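Local coordinates for protein acetyl xylan esterase (Metagenome, PDB 6XYC) that probably removes acetyl and feruloyl groups from xylan as a bifunctional carbohydrate esterase with an alpha/beta-hydrolase fold, at residues S11-N16 against N26-L31; A38-I43 against N109-F114. All blocks are in the same frame, centred on the assembly; numbering follows the deposited sequence.

Interaction 1: S11-N16 against N26-L31; sequences SWTNVN and NLDIYL
A β hairpin at the edge of the alpha/beta-hydrolase sheet pairs S11-N16 with N26-L31, and a G1 beta bulge interrupts its antiparallel ladder: N14 and V15 together face L27. Before the bulge, W12 and I29 form a hydrogen-bonded pair, W12 N giving to I29 O at 2.8 Å and I29 N to W12 O at 2.7 Å. Beyond it V15 and L27 exchange the same two bonds, and the ladder resumes one residue out of step. N14 is the extra residue and has a left-handed backbone, and its N-H is received by a side chain: N14 N reaches D28 OD1 at 2.8 Å in a nearly straight bond of 169°. That carboxylate oxygen also forms a salt bridge with K56 of helix 56-69, so one charge serves both the bulge and the neighbouring helix.

On the face carrying W12, V15, L27 and I29, the indole extends along the partner strand because its CG stands anti to the carbonyl carbon. Its CE3 meets I29 CG2 at 3.8 Å, while L31 CD1 lies at the ring edge near its plane, and Y108 adds an edge-to-face contact from outside the hairpin. The other face is more polar, although S11 CB rests against Y30 CD1. There the N26 amide stands between two others, its plane 67° from that of N14 and 88° from that of N16; its ND2 gives a weak bond to N14 OD1, itself hydrogen-bonded to K56 NZ, and N16 ND2, also hydrogen-bonded to D20 OD2, gives another weak one to N26 OD1 at 3.3 Å.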
ATOM      1  N   SER A  11      -7.526  20.026   5.710  1.00 26.10           N
ATOM      2  CA  SER A  11      -7.162  19.288   4.516  1.00 27.65           C
ATOM      3  C   SER A  11      -6.154  20.097   3.720  1.00 28.89           C
ATOM      4  O   SER A  11      -6.266  21.322   3.610  1.00 26.93           O
ATOM      5  CB  SER A  11      -8.386  18.974   3.643  1.00 28.45           C
ATOM      6  OG  SER A  11      -8.964  20.153   3.113  1.00 27.68           O
ATOM      7  N   TRP A  12      -5.145  19.402   3.206  1.00 24.17           N
ATOM      8  CA  TRP A  12      -4.281  19.902   2.147  1.00 25.63           C
ATOM      9  C   TRP A  12      -4.456  18.947   0.973  1.00 29.87           C
ATOM     10  O   TRP A  12      -4.210  17.745   1.120  1.00 28.05           O
ATOM     11  CB  TRP A  12      -2.814  19.942   2.567  1.00 26.83           C
ATOM     12  CG  TRP A  12      -2.441  20.867   3.691  1.00 27.24           C
ATOM     13  CD1 TRP A  12      -1.959  22.143   3.582  1.00 28.17           C
ATOM     14  CD2 TRP A  12      -2.457  20.563   5.090  1.00 27.52           C
ATOM     15  NE1 TRP A  12      -1.695  22.656   4.830  1.00 28.42           N
ATOM     16  CE2 TRP A  12      -1.997  21.708   5.772  1.00 27.68           C
ATOM     17  CE3 TRP A  12      -2.828  19.438   5.834  1.00 27.89           C
ATOM     18  CZ2 TRP A  12      -1.893  21.757   7.162  1.00 28.64           C
ATOM     19  CZ3 TRP A  12      -2.730  19.489   7.215  1.00 29.21           C
ATOM     20  CH2 TRP A  12      -2.269  20.644   7.865  1.00 31.22           C
ATOM     21  N   THR A  13      -4.890  19.456  -0.179  1.00 27.45           N
ATOM     22  CA  THR A  13      -5.033  18.596  -1.344  1.00 25.92           C
ATOM     23  C   THR A  13      -4.031  18.978  -2.426  1.00 29.04           C
ATOM     24  O   THR A  13      -3.640  20.143  -2.558  1.00 28.82           O
ATOM     25  CB  THR A  13      -6.462  18.638  -1.910  1.00 28.46           C
ATOM     26  OG1 THR A  13      -6.867  19.990  -2.149  1.00 31.70           O
ATOM     27  CG2 THR A  13      -7.427  17.972  -0.937  1.00 27.31           C
ATOM     28  N   ASN A  14      -3.600  17.963  -3.178  1.00 26.82           N
ATOM     29  CA  ASN A  14      -2.673  18.141  -4.298  1.00 29.49           C
ATOM     30  C   ASN A  14      -1.365  18.787  -3.841  1.00 28.86           C
ATOM     31  O   ASN A  14      -0.900  19.786  -4.397  1.00 28.33           O
ATOM     32  CB  ASN A  14      -3.341  18.937  -5.416  1.00 26.97           C
ATOM     33  CG  ASN A  14      -4.381  18.114  -6.153  1.00 33.09           C
ATOM     34  OD1 ASN A  14      -4.077  17.043  -6.675  1.00 34.16           O
ATOM     35  ND2 ASN A  14      -5.617  18.596  -6.178  1.00 36.46           N
ATOM     36  N   VAL A  15      -0.773  18.187  -2.815  1.00 26.75           N
ATOM     37  CA  VAL A  15       0.568  18.520  -2.357  1.00 27.67           C
ATOM     38  C   VAL A  15       1.537  17.593  -3.076  1.00 26.21           C
ATOM     39  O   VAL A  15       1.416  16.367  -2.987  1.00 24.14           O
ATOM     40  CB  VAL A  15       0.678  18.365  -0.834  1.00 27.13           C
ATOM     41  CG1 VAL A  15       2.095  18.606  -0.379  1.00 29.82           C
ATOM     42  CG2 VAL A  15      -0.307  19.302  -0.138  1.00 30.50           C
ATOM     43  N   ASN A  16       2.477  18.168  -3.816  1.00 27.24           N
ATOM     44  CA  ASN A  16       3.468  17.366  -4.519  1.00 28.43           C
ATOM     45  C   ASN A  16       4.526  16.893  -3.529  1.00 26.77           C
ATOM     46  O   ASN A  16       5.065  17.693  -2.757  1.00 25.55           O
ATOM     47  CB  ASN A  16       4.112  18.168  -5.648  1.00 28.25           C
ATOM     48  CG  ASN A  16       5.009  17.314  -6.522  1.00 26.65           C
ATOM     49  OD1 ASN A  16       6.186  17.118  -6.215  1.00 29.14           O
ATOM     50  ND2 ASN A  16       4.453  16.788  -7.613  1.00 29.95           N
ATOM     51  N   ASN A  26       1.418  13.670  -6.465  1.00 24.81           N
ATOM     52  CA  ASN A  26       0.656  14.462  -5.513  1.00 23.94           C
ATOM     53  C   ASN A  26       0.045  13.568  -4.443  1.00 24.43           C
ATOM     54  O   ASN A  26      -0.160  12.370  -4.641  1.00 23.80           O
ATOM     55  CB  ASN A  26      -0.454  15.246  -6.213  1.00 26.38           C
ATOM     56  CG  ASN A  26       0.067  16.421  -7.005  1.00 29.20           C
ATOM     57  OD1 ASN A  26       1.224  16.814  -6.883  1.00 26.76           O
ATOM     58  ND2 ASN A  26      -0.807  17.003  -7.825  1.00 31.67           N
ATOM     59  N   LEU A  27      -0.261  14.176  -3.301  1.00 23.30           N
ATOM     60  CA  LEU A  27      -0.991  13.495  -2.245  1.00 23.90           C
ATOM     61  C   LEU A  27      -1.956  14.473  -1.593  1.00 26.24           C
ATOM     62  O   LEU A  27      -1.851  15.688  -1.769  1.00 23.25           O
ATOM     63  CB  LEU A  27      -0.042  12.901  -1.194  1.00 21.66           C
ATOM     64  CG  LEU A  27       1.056  13.784  -0.610  1.00 26.49           C
ATOM     65  CD1 LEU A  27       0.514  14.691   0.469  1.00 25.09           C
ATOM     66  CD2 LEU A  27       2.172  12.885  -0.073  1.00 23.26           C
ATOM     67  N   ASP A  28      -2.909  13.921  -0.847  1.00 24.48           N
ATOM     68  CA  ASP A  28      -3.851  14.699  -0.054  1.00 22.44           C
ATOM     69  C   ASP A  28      -3.668  14.337   1.412  1.00 26.67           C
ATOM     70  O   ASP A  28      -3.439  13.169   1.744  1.00 25.38           O
ATOM     71  CB  ASP A  28      -5.293  14.430  -0.485  1.00 23.83           C
ATOM     72  CG  ASP A  28      -5.517  14.663  -1.966  1.00 25.64           C
ATOM     73  OD1 ASP A  28      -4.825  15.529  -2.549  1.00 25.79           O
ATOM     74  OD2 ASP A  28      -6.383  13.972  -2.535  1.00 26.75           O
ATOM     75  N   ILE A  29      -3.767  15.333   2.290  1.00 26.35           N
ATOM     76  CA  ILE A  29      -3.597  15.127   3.726  1.00 24.95           C
ATOM     77  C   ILE A  29      -4.849  15.618   4.439  1.00 27.98           C
ATOM     78  O   ILE A  29      -5.289  16.747   4.213  1.00 29.56           O
ATOM     79  CB  ILE A  29      -2.352  15.860   4.260  1.00 24.50           C
ATOM     80  CG1 ILE A  29      -1.087  15.368   3.555  1.00 26.93           C
ATOM     81  CG2 ILE A  29      -2.232  15.663   5.761  1.00 28.12           C
ATOM     82  CD1 ILE A  29       0.150  16.175   3.889  1.00 30.25           C
ATOM     83  N   TYR A  30      -5.410  14.781   5.308  1.00 24.04           N
ATOM     84  CA  TYR A  30      -6.585  15.120   6.104  1.00 26.32           C
ATOM     85  C   TYR A  30      -6.289  14.866   7.577  1.00 27.56           C
ATOM     86  O   TYR A  30      -5.728  13.824   7.924  1.00 26.69           O
ATOM     87  CB  TYR A  30      -7.809  14.296   5.687  1.00 24.08           C
ATOM     88  CG  TYR A  30      -8.190  14.418   4.232  1.00 26.45           C
ATOM     89  CD1 TYR A  30      -9.072  15.397   3.807  1.00 26.62           C
ATOM     90  CD2 TYR A  30      -7.677  13.542   3.283  1.00 25.62           C
ATOM     91  CE1 TYR A  30      -9.430  15.507   2.480  1.00 27.91           C
ATOM     92  CE2 TYR A  30      -8.025  13.648   1.950  1.00 26.83           C
ATOM     93  CZ  TYR A  30      -8.906  14.635   1.554  1.00 26.81           C
ATOM     94  OH  TYR A  30      -9.264  14.751   0.231  1.00 28.62           O
ATOM     95  N   LEU A  31      -6.670  15.820   8.449  1.00 27.58           N
ATOM     96  CA  LEU A  31      -6.546  15.630   9.889  1.00 28.22           C
ATOM     97  C   LEU A  31      -7.928  15.444  10.516  1.00 28.87           C
ATOM     98  O   LEU A  31      -8.896  16.064  10.061  1.00 27.59           O
ATOM     99  CB  LEU A  31      -5.850  16.818  10.556  1.00 27.81           C
ATOM    100  CG  LEU A  31      -4.535  17.279   9.920  1.00 28.48           C
ATOM    101  CD1 LEU A  31      -3.988  18.502  10.650  1.00 31.06           C
ATOM    102  CD2 LEU A  31      -3.509  16.151   9.905  1.00 30.37           C
TER

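Interaction 2: A38-I43 against N109-F114; sequences AYKAII and NIDPSF
K40 leaves strand 39-45 beside the turn of N109-F114, and its side chain runs over that turn atom by atom. CB lies 4.1 Å from F114 CB; the chain then bends at chi2 (-118°), which brings CD to 3.5 Å from F114 CB, and the two side chains cross at about a right angle. CE faces two polar groups of the turn, 3.4 Å from D111 OD1 and 3.7 Å from S113 OG. At the tip NZ remains 4.6 Å from D111 OD1, too far for a salt bridge, though the opposite charges may still attract weakly, and makes a weak hydrogen bond to S283 O at the end of helix 269-284.

D111 spends its other oxygen on its own turn. With CG anti to the backbone N (chi1 -180°), OD2 accepts from both S113 N and S113 OG, each arriving above the carboxylate plane and from the same face of it. This is an Asx turn, set within the type I turn D111-F114. With an alanine here, S113 N and S113 OG would lose their shared acceptor, and the turn would probably be less firmly fixed.

The backbone joins the segments on both sides of that turn. Y39 N donates to N109 O, D111 N gives to Y39 O at 2.7 Å from well above the carbonyl plane, and past the turn A41 N meets F114 O in a nearly straight bond (172°). On one face of strand 39-45 A41 CB packs on I110 CG2; on the opposite face I42 CD1 comes to the edge of the F114 ring. Parallel strands linked in this way, with helices in the intervening chain, are typical of the central sheet of an alpha/beta hydrolase.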
ATOM      1  N   ALA A  38      -1.185  16.653  17.897  1.00 48.01           N
ATOM      2  CA  ALA A  38      -0.603  15.997  16.735  1.00 42.26           C
ATOM      3  C   ALA A  38      -1.388  14.723  16.466  1.00 40.19           C
ATOM      4  O   ALA A  38      -2.177  14.265  17.299  1.00 39.64           O
ATOM      5  CB  ALA A  38       0.883  15.685  16.938  1.00 37.18           C
ATOM      6  N   TYR A  39      -1.159  14.139  15.294  1.00 34.71           N
ATOM      7  CA  TYR A  39      -1.895  12.954  14.869  1.00 34.29           C
ATOM      8  C   TYR A  39      -0.950  11.918  14.282  1.00 31.61           C
ATOM      9  O   TYR A  39      -0.157  12.233  13.389  1.00 31.88           O
ATOM     10  CB  TYR A  39      -2.955  13.305  13.820  1.00 34.32           C
ATOM     11  CG  TYR A  39      -3.894  14.416  14.216  1.00 32.98           C
ATOM     12  CD1 TYR A  39      -5.050  14.148  14.931  1.00 34.25           C
ATOM     13  CD2 TYR A  39      -3.622  15.733  13.866  1.00 37.33           C
ATOM     14  CE1 TYR A  39      -5.915  15.158  15.288  1.00 39.11           C
ATOM     15  CE2 TYR A  39      -4.478  16.749  14.222  1.00 38.26           C
ATOM     16  CZ  TYR A  39      -5.620  16.453  14.927  1.00 40.15           C
ATOM     17  OH  TYR A  39      -6.465  17.471  15.276  1.00 41.88           O
ATOM     18  N   LYS A  40      -1.053  10.685  14.770  1.00 32.59           N
ATOM     19  CA  LYS A  40      -0.430   9.558  14.090  1.00 34.75           C
ATOM     20  C   LYS A  40      -1.028   9.414  12.694  1.00 31.12           C
ATOM     21  O   LYS A  40      -2.177   9.790  12.444  1.00 29.65           O
ATOM     22  CB  LYS A  40      -0.627   8.276  14.902  1.00 34.97           C
ATOM     23  CG  LYS A  40      -0.437   8.471  16.406  1.00 39.51           C
ATOM     24  CD  LYS A  40       0.727   7.649  16.965  1.00 39.94           C
ATOM     25  CE  LYS A  40       1.090   8.090  18.376  1.00 39.13           C
ATOM     26  NZ  LYS A  40       0.888   7.009  19.385  1.00 37.68           N
ATOM     27  N   ALA A  41      -0.233   8.879  11.769  1.00 30.05           N
ATOM     28  CA  ALA A  41      -0.551   8.980  10.354  1.00 31.20           C
ATOM     29  C   ALA A  41      -0.743   7.613   9.706  1.00 29.17           C
ATOM     30  O   ALA A  41      -0.075   6.632  10.053  1.00 26.05           O
ATOM     31  CB  ALA A  41       0.543   9.747   9.595  1.00 28.63           C
ATOM     32  N   ILE A  42      -1.668   7.572   8.744  1.00 24.17           N
ATOM     33  CA  ILE A  42      -1.896   6.397   7.907  1.00 25.49           C
ATOM     34  C   ILE A  42      -1.829   6.842   6.451  1.00 24.84           C
ATOM     35  O   ILE A  42      -2.581   7.737   6.039  1.00 22.18           O
ATOM     36  CB  ILE A  42      -3.252   5.730   8.185  1.00 26.64           C
ATOM     37  CG1 ILE A  42      -3.396   5.386   9.672  1.00 29.09           C
ATOM     38  CG2 ILE A  42      -3.416   4.482   7.313  1.00 23.99           C
ATOM     39  CD1 ILE A  42      -2.442   4.325  10.166  1.00 24.83           C
ATOM     40  N   ILE A  43      -0.945   6.216   5.675  1.00 24.47           N
ATOM     41  CA  ILE A  43      -0.875   6.435   4.234  1.00 21.80           C
ATOM     42  C   ILE A  43      -1.783   5.424   3.550  1.00 24.73           C
ATOM     43  O   ILE A  43      -1.738   4.224   3.852  1.00 26.53           O
ATOM     44  CB  ILE A  43       0.570   6.311   3.731  1.00 22.20           C
ATOM     45  CG1 ILE A  43       1.410   7.474   4.273  1.00 24.50           C
ATOM     46  CG2 ILE A  43       0.604   6.294   2.208  1.00 22.41           C
ATOM     47  CD1 ILE A  43       2.900   7.290   4.108  1.00 28.93           C
ATOM     48  N   ASN A 109       1.071  18.877  11.488  1.00 33.25           N
ATOM     49  CA  ASN A 109       0.582  18.428  12.792  1.00 36.35           C
ATOM     50  C   ASN A 109       0.528  16.908  12.877  1.00 34.21           C
ATOM     51  O   ASN A 109      -0.358  16.343  13.523  1.00 35.12           O
ATOM     52  CB  ASN A 109      -0.794  19.021  13.107  1.00 38.28           C
ATOM     53  CG  ASN A 109      -0.780  20.527  13.143  1.00 41.31           C
ATOM     54  OD1 ASN A 109       0.276  21.153  13.233  1.00 39.75           O
ATOM     55  ND2 ASN A 109      -1.962  21.123  13.089  1.00 45.02           N
ATOM     56  N   ILE A 110       1.464  16.239  12.215  1.00 32.92           N
ATOM     57  CA  ILE A 110       1.521  14.783  12.193  1.00 33.65           C
ATOM     58  C   ILE A 110       2.576  14.318  13.187  1.00 32.36           C
ATOM     59  O   ILE A 110       3.672  14.890  13.264  1.00 30.68           O
ATOM     60  CB  ILE A 110       1.817  14.257  10.774  1.00 32.16           C
ATOM     61  CG1 ILE A 110       0.584  14.447   9.885  1.00 32.79           C
ATOM     62  CG2 ILE A 110       2.217  12.795  10.838  1.00 33.54           C
ATOM     63  CD1 ILE A 110       0.860  14.316   8.413  1.00 34.43           C
ATOM     64  N   ASP A 111       2.231  13.295  13.972  1.00 31.80           N
ATOM     65  CA  ASP A 111       3.139  12.634  14.900  1.00 31.30           C
ATOM     66  C   ASP A 111       3.879  11.532  14.150  1.00 32.84           C
ATOM     67  O   ASP A 111       3.304  10.462  13.904  1.00 33.85           O
ATOM     68  CB  ASP A 111       2.353  12.065  16.086  1.00 33.28           C
ATOM     69  CG  ASP A 111       3.237  11.365  17.093  1.00 35.45           C
ATOM     70  OD1 ASP A 111       2.727  11.016  18.173  1.00 35.22           O
ATOM     71  OD2 ASP A 111       4.432  11.154  16.811  1.00 33.27           O
ATOM     72  N   PRO A 112       5.138  11.743  13.770  1.00 32.02           N
ATOM     73  CA  PRO A 112       5.851  10.752  12.950  1.00 31.58           C
ATOM     74  C   PRO A 112       6.308   9.512  13.703  1.00 33.83           C
ATOM     75  O   PRO A 112       7.038   8.701  13.125  1.00 34.82           O
ATOM     76  CB  PRO A 112       7.063  11.546  12.439  1.00 32.89           C
ATOM     77  CG  PRO A 112       7.361  12.509  13.555  1.00 30.10           C
ATOM     78  CD  PRO A 112       6.010  12.874  14.153  1.00 32.05           C
ATOM     79  N   SER A 113       5.925   9.336  14.972  1.00 34.18           N
ATOM     80  CA  SER A 113       6.291   8.126  15.703  1.00 36.10           C
ATOM     81  C   SER A 113       5.502   6.909  15.241  1.00 34.04           C
ATOM     82  O   SER A 113       5.882   5.782  15.568  1.00 33.68           O
ATOM     83  CB  SER A 113       6.087   8.335  17.204  1.00 35.84           C
ATOM     84  OG  SER A 113       4.718   8.510  17.526  1.00 39.54           O
ATOM     85  N   PHE A 114       4.416   7.111  14.497  1.00 34.07           N
ATOM     86  CA  PHE A 114       3.681   6.011  13.887  1.00 31.48           C
ATOM     87  C   PHE A 114       3.199   6.433  12.511  1.00 30.36           C
ATOM     88  O   PHE A 114       2.437   7.397  12.384  1.00 31.95           O
ATOM     89  CB  PHE A 114       2.491   5.583  14.749  1.00 30.66           C
ATOM     90  CG  PHE A 114       1.776   4.377  14.219  1.00 33.64           C
ATOM     91  CD1 PHE A 114       2.263   3.104  14.470  1.00 32.85           C
ATOM     92  CD2 PHE A 114       0.632   4.511  13.445  1.00 31.10           C
ATOM     93  CE1 PHE A 114       1.615   1.991  13.980  1.00 31.61           C
ATOM     94  CE2 PHE A 114      -0.022   3.398  12.951  1.00 30.14           C
ATOM     95  CZ  PHE A 114       0.468   2.135  13.222  1.00 30.15           C
TER

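How the interactions relate
Both contacts belong to one mixed sheet and follow each other along the chain, the hairpin of interaction 1 closing before interaction 2 opens; their centres lie about 14 Å apart. Strand 73-77 stands between them, pairing with 26-32 on one side and 39-45 on the other. The two also touch directly: L31 CB meets Y39 CE2 at 3.9 Å, L31 CD1 comes to 4.1 Å from N109 CB, and I29 CG2 approaches I110 CD1. Interaction 2 lies closer in sequence to the active site, since strand 114-120, begun by F114, leads to S121 and S122 of the pocket holding the sulfonyl fluoride inhibitor; S121 is probably the nucleophile.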